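Local coordinates for protein putative tryptophan halogenase (Xanthomonas campestris pv. campestris, PDB 6Y1W) that is a flavin-dependent halogenase, thought to use FAD to halogenate an aromatic substrate, as in the tryptophan halogenases, at residues Arg356-Thr364 against Tyr377-Ile385. Residues are numbered along the deposited sequence; the frame is centred on the assembly and turned at random. Where two conformers were deposited one is given.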
ATOM      1  N   ARG A 356      -5.591 -11.620  10.074  1.00 14.19           N
ATOM      2  CA  ARG A 356      -5.489 -11.319   8.637  1.00 14.39           C
ATOM      3  C   ARG A 356      -6.174 -12.389   7.795  1.00 15.44           C
ATOM      4  O   ARG A 356      -6.848 -12.079   6.805  1.00 15.48           O
ATOM      5  CB  ARG A 356      -4.025 -11.195   8.196  1.00 16.91           C
ATOM      6  CG  ARG A 356      -3.309  -9.989   8.790  1.00 15.52           C
ATOM      7  CD  ARG A 356      -3.930  -8.647   8.335  1.00 18.27           C
ATOM      8  NE  ARG A 356      -3.958  -8.605   6.881  1.00 22.75           N
ATOM      9  CZ  ARG A 356      -5.005  -8.226   6.155  1.00 25.85           C
ATOM     10  NH1 ARG A 356      -6.141  -7.854   6.746  1.00 26.02           N
ATOM     11  NH2 ARG A 356      -4.911  -8.237   4.822  1.00 25.62           N
ATOM     12  N   GLY A 357      -5.983 -13.658   8.144  1.00 14.05           N
ATOM     13  CA  GLY A 357      -6.613 -14.714   7.370  1.00 12.72           C
ATOM     14  C   GLY A 357      -8.127 -14.595   7.418  1.00 14.73           C
ATOM     15  O   GLY A 357      -8.810 -14.847   6.421  1.00 13.88           O
ATOM     16  N   ILE A 358      -8.664 -14.225   8.584  1.00 14.62           N
ATOM     17  CA  ILE A 358     -10.118 -14.104   8.762  1.00 13.84           C
ATOM     18  C   ILE A 358     -10.650 -12.887   8.004  1.00 16.34           C
ATOM     19  O   ILE A 358     -11.645 -12.963   7.257  1.00 16.15           O
ATOM     20  CB  ILE A 358     -10.452 -13.992  10.267  1.00 16.84           C
ATOM     21  CG1 ILE A 358     -10.119 -15.282  11.000  1.00 17.83           C
ATOM     22  CG2 ILE A 358     -11.955 -13.589  10.460  1.00 16.42           C
ATOM     23  CD1 ILE A 358     -10.053 -15.104  12.535  1.00 16.59           C
ATOM     24  N   VAL A 359     -10.037 -11.729   8.241  1.00 14.66           N
ATOM     25  CA  VAL A 359     -10.489 -10.496   7.615  1.00 13.89           C
ATOM     26  C   VAL A 359     -10.380 -10.612   6.103  1.00 15.46           C
ATOM     27  O   VAL A 359     -11.286 -10.200   5.366  1.00 14.16           O
ATOM     28  CB  VAL A 359      -9.686  -9.296   8.151  1.00 16.34           C
ATOM     29  CG1 VAL A 359      -9.981  -8.008   7.306  1.00 16.19           C
ATOM     30  CG2 VAL A 359     -10.075  -9.054   9.606  1.00 16.99           C
ATOM     31  N   ARG A 360      -9.290 -11.197   5.612  1.00 16.08           N
ATOM     32  CA  ARG A 360      -9.167 -11.351   4.165  1.00 14.60           C
ATOM     33  C   ARG A 360     -10.252 -12.264   3.624  1.00 15.81           C
ATOM     34  O   ARG A 360     -10.812 -11.995   2.554  1.00 17.08           O
ATOM     35  CB  ARG A 360      -7.795 -11.902   3.786  1.00 14.15           C
ATOM     36  CG  ARG A 360      -7.529 -11.801   2.278  1.00 19.16           C
ATOM     37  CD  ARG A 360      -6.246 -12.530   1.913  1.00 18.35           C
ATOM     38  NE  ARG A 360      -5.135 -12.051   2.746  1.00 18.68           N
ATOM     39  CZ  ARG A 360      -4.502 -12.786   3.654  1.00 21.23           C
ATOM     40  NH1 ARG A 360      -4.829 -14.055   3.884  1.00 19.85           N
ATOM     41  NH2 ARG A 360      -3.518 -12.217   4.356  1.00 24.95           N
ATOM     42  N   LEU A 361     -10.580 -13.338   4.367  1.00 12.24           N
ATOM     43  CA  LEU A 361     -11.651 -14.246   3.934  1.00 13.26           C
ATOM     44  C   LEU A 361     -12.979 -13.505   3.880  1.00 12.87           C
ATOM     45  O   LEU A 361     -13.770 -13.680   2.941  1.00 15.11           O
ATOM     46  CB  LEU A 361     -11.778 -15.421   4.901  1.00 15.11           C
ATOM     47  CG  LEU A 361     -12.893 -16.447   4.589  1.00 15.12           C
ATOM     48  CD1 LEU A 361     -12.857 -16.981   3.143  1.00 16.80           C
ATOM     49  CD2 LEU A 361     -12.798 -17.641   5.588  1.00 15.42           C
ATOM     50  N   LEU A 362     -13.274 -12.712   4.924  1.00 13.18           N
ATOM     51  CA  LEU A 362     -14.548 -11.994   4.922  1.00 14.27           C
ATOM     52  C   LEU A 362     -14.600 -10.974   3.779  1.00 18.65           C
ATOM     53  O   LEU A 362     -15.675 -10.726   3.200  1.00 18.64           O
ATOM     54  CB  LEU A 362     -14.767 -11.332   6.287  1.00 15.76           C
ATOM     55  CG  LEU A 362     -15.060 -12.378   7.366  1.00 19.00           C
ATOM     56  CD1 LEU A 362     -15.198 -11.715   8.758  1.00 17.46           C
ATOM     57  CD2 LEU A 362     -16.295 -13.214   7.033  1.00 20.15           C
ATOM     58  N   GLN A 363     -13.465 -10.370   3.440  1.00 12.49           N
ATOM     59  CA  GLN A 363     -13.454  -9.430   2.320  1.00 15.79           C
ATOM     60  C   GLN A 363     -13.577 -10.111   0.966  1.00 19.29           C
ATOM     61  O   GLN A 363     -13.862  -9.426  -0.022  1.00 25.85           O
ATOM     62  CB  GLN A 363     -12.176  -8.577   2.372  1.00 13.03           C
ATOM     63  CG  GLN A 363     -12.239  -7.594   3.514  1.00 16.45           C
ATOM     64  CD  GLN A 363     -11.004  -6.787   3.648  1.00 26.27           C
ATOM     65  OE1 GLN A 363      -9.916  -7.273   3.389  1.00 26.85           O
ATOM     66  NE2 GLN A 363     -11.149  -5.556   4.118  1.00 29.91           N
ATOM     67  N   THR A 364     -13.390 -11.423   0.890  1.00 15.23           N
ATOM     68  CA  THR A 364     -13.582 -12.154  -0.361  0.51 19.65           C
ATOM     69  C   THR A 364     -14.566 -13.299  -0.168  1.00 18.25           C
ATOM     70  O   THR A 364     -14.473 -14.345  -0.820  1.00 21.40           O
ATOM     71  CB  THR A 364     -12.254 -12.670  -0.914  0.51 22.45           C
ATOM     72  OG1 THR A 364     -12.465 -13.229  -2.222  0.51 30.48           O
ATOM     73  CG2 THR A 364     -11.687 -13.717  -0.001  0.51 12.73           C
ATOM     74  N   TYR A 377      -6.574 -14.714  -2.946  1.00 17.43           N
ATOM     75  CA  TYR A 377      -6.403 -14.889  -1.508  1.00 17.37           C
ATOM     76  C   TYR A 377      -5.012 -15.418  -1.189  1.00 19.45           C
ATOM     77  O   TYR A 377      -4.307 -14.861  -0.338  1.00 16.35           O
ATOM     78  CB  TYR A 377      -7.496 -15.827  -0.978  1.00 14.56           C
ATOM     79  CG  TYR A 377      -7.513 -15.993   0.546  1.00 16.57           C
ATOM     80  CD1 TYR A 377      -6.654 -16.871   1.171  1.00 16.19           C
ATOM     81  CD2 TYR A 377      -8.403 -15.268   1.326  1.00 16.39           C
ATOM     82  CE1 TYR A 377      -6.648 -17.014   2.562  1.00 17.48           C
ATOM     83  CE2 TYR A 377      -8.405 -15.417   2.751  1.00 15.52           C
ATOM     84  CZ  TYR A 377      -7.533 -16.311   3.332  1.00 18.70           C
ATOM     85  OH  TYR A 377      -7.499 -16.486   4.707  1.00 17.52           O
ATOM     86  N   ASN A 378      -4.595 -16.468  -1.896  1.00 15.24           N
ATOM     87  CA  ASN A 378      -3.292 -17.088  -1.641  1.00 17.85           C
ATOM     88  C   ASN A 378      -2.169 -16.131  -1.961  1.00 18.80           C
ATOM     89  O   ASN A 378      -1.169 -16.089  -1.241  1.00 17.99           O
ATOM     90  CB  ASN A 378      -3.156 -18.363  -2.470  1.00 18.20           C
ATOM     91  CG  ASN A 378      -3.971 -19.475  -1.899  1.00 18.93           C
ATOM     92  OD1 ASN A 378      -4.180 -19.531  -0.670  1.00 20.04           O
ATOM     93  ND2 ASN A 378      -4.467 -20.372  -2.762  1.00 19.90           N
ATOM     94  N   ARG A 379      -2.323 -15.337  -3.023  1.00 18.56           N
ATOM     95  CA  ARG A 379      -1.260 -14.391  -3.398  1.00 20.35           C
ATOM     96  C   ARG A 379      -1.027 -13.352  -2.308  1.00 20.71           C
ATOM     97  O   ARG A 379       0.123 -13.032  -1.960  1.00 20.57           O
ATOM     98  CB  ARG A 379      -1.629 -13.705  -4.712  1.00 22.55           C
ATOM     99  CG  ARG A 379      -0.479 -12.961  -5.355  1.00 34.27           C
ATOM    100  CD  ARG A 379      -1.005 -11.932  -6.356  1.00 38.40           C
ATOM    101  NE  ARG A 379      -1.212 -10.657  -5.689  1.00 51.83           N
ATOM    102  CZ  ARG A 379      -2.377 -10.031  -5.661  1.00 38.21           C
ATOM    103  NH1 ARG A 379      -3.406 -10.570  -6.280  1.00 52.74           N
ATOM    104  NH2 ARG A 379      -2.511  -8.874  -5.018  1.00 39.40           N
ATOM    105  N   GLN A 380      -2.114 -12.791  -1.780  1.00 17.95           N
ATOM    106  CA  GLN A 380      -2.005 -11.796  -0.723  1.00 19.19           C
ATOM    107  C   GLN A 380      -1.415 -12.421   0.526  1.00 18.40           C
ATOM    108  O   GLN A 380      -0.531 -11.833   1.160  1.00 17.49           O
ATOM    109  CB  GLN A 380      -3.380 -11.200  -0.417  1.00 18.78           C
ATOM    110  CG  GLN A 380      -4.012 -10.352  -1.513  1.00 22.44           C
ATOM    111  CD  GLN A 380      -5.251  -9.632  -0.994  1.00 34.07           C
ATOM    112  OE1 GLN A 380      -5.385  -9.391   0.219  1.00 35.89           O
ATOM    113  NE2 GLN A 380      -6.165  -9.288  -1.897  1.00 34.59           N
ATOM    114  N   ALA A 381      -1.867 -13.623   0.869  1.00 15.87           N
ATOM    115  CA  ALA A 381      -1.340 -14.277   2.069  1.00 14.62           C
ATOM    116  C   ALA A 381       0.159 -14.507   1.944  1.00 18.39           C
ATOM    117  O   ALA A 381       0.916 -14.263   2.897  1.00 19.78           O
ATOM    118  CB  ALA A 381      -2.039 -15.619   2.297  1.00 14.58           C
ATOM    119  N   ALA A 382       0.592 -14.991   0.780  1.00 17.31           N
ATOM    120  CA  ALA A 382       2.007 -15.292   0.570  1.00 20.48           C
ATOM    121  C   ALA A 382       2.862 -14.028   0.658  1.00 21.49           C
ATOM    122  O   ALA A 382       3.920 -14.031   1.297  1.00 22.01           O
ATOM    123  CB  ALA A 382       2.186 -15.989  -0.783  1.00 18.94           C
ATOM    124  N   GLU A 383       2.407 -12.935   0.057  1.00 17.94           N
ATOM    125  CA  GLU A 383       3.173 -11.692   0.113  1.00 19.06           C
ATOM    126  C   GLU A 383       3.260 -11.168   1.535  1.00 21.76           C
ATOM    127  O   GLU A 383       4.322 -10.710   1.970  1.00 18.17           O
ATOM    128  CB  GLU A 383       2.558 -10.642  -0.815  1.00 22.58           C
ATOM    129  CG  GLU A 383       2.965 -10.903  -2.257  1.00 33.71           C
ATOM    130  CD  GLU A 383       2.144 -10.176  -3.290  1.00 44.56           C
ATOM    131  OE1 GLU A 383       1.348  -9.292  -2.923  1.00 44.59           O
ATOM    132  OE2 GLU A 383       2.309 -10.508  -4.486  1.00 62.43           O
ATOM    133  N   GLU A 384       2.150 -11.216   2.275  1.00 15.70           N
ATOM    134  CA  GLU A 384       2.173 -10.669   3.629  1.00 16.16           C
ATOM    135  C   GLU A 384       3.091 -11.469   4.544  1.00 18.46           C
ATOM    136  O   GLU A 384       3.832 -10.879   5.343  1.00 18.38           O
ATOM    137  CB  GLU A 384       0.755 -10.620   4.202  1.00 17.32           C
ATOM    138  CG  GLU A 384      -0.074  -9.497   3.611  1.00 16.75           C
ATOM    139  CD  GLU A 384      -1.493  -9.501   4.202  1.00 25.94           C
ATOM    140  OE1 GLU A 384      -1.636  -9.787   5.410  1.00 27.84           O
ATOM    141  OE2 GLU A 384      -2.446  -9.202   3.473  1.00 27.85           O
ATOM    142  N   ILE A 385       3.070 -12.801   4.440  1.00 18.80           N
ATOM    143  CA  ILE A 385       3.837 -13.600   5.396  1.00 18.90           C
ATOM    144  C   ILE A 385       5.326 -13.523   5.069  1.00 20.86           C
ATOM    145  O   ILE A 385       6.168 -13.545   5.980  1.00 21.37           O
ATOM    146  CB  ILE A 385       3.330 -15.056   5.453  1.00 20.79           C
ATOM    147  CG1 ILE A 385       3.967 -15.797   6.625  1.00 27.84           C
ATOM    148  CG2 ILE A 385       3.621 -15.856   4.162  1.00 22.99           C
ATOM    149  CD1 ILE A 385       3.730 -15.153   7.843  1.00 22.77           C
TER
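The Y377 ring carries the R360 side chain over one face, CD lying 3.8 Å from the ring centroid in a CH-pi contact, while G357 O and L361 N lie at its edge, in plane. Beyond CD the R360 guanidinium stands nearly upright on the ring, the planes 80° apart, with CZ still over the face in a cation-pi contact. One guanidinium face is covered by the backbone around Q380 and A381, the opposite by R356 O, and E384 meets the edge. R360 sits as a knob among Y377, Q380, A381 and E384; its chain, CG anti to the backbone N (chi1 -168°), stays extended through chi2 and bends at chi3 to turn the charged end toward E384.

R356 grips the same carboxylate side-on, NE giving to E384 OE1 at 3.0 Å and NH2 to OE2 at 3.0 Å, both nearly straight and on the syn side, though somewhat out of the carboxylate plane. R360 NH2 adds a salt bridge, 3.2 Å from E384 OE1, and a weak hydrogen bond to OE2. Two arginines would probably stabilise the buried glutamate's anionic form. Y377 OH donates to G357 O (2.7 Å), which also accepts from L361 N.

This buried salt-bridge network, with the R360 knob, joins consecutive helices 350-363 and 371-397, whose segments 356-363 and 377-385 run roughly antiparallel (154°), axes coming within 11.0 Å. F433 of the second subunit packs on Q380, W329 of strand 329-330 meets Y377 edge-to-face, and helix 25-39, which starts in the probably FAD-binding glycine-rich segment, packs against I358 and L362.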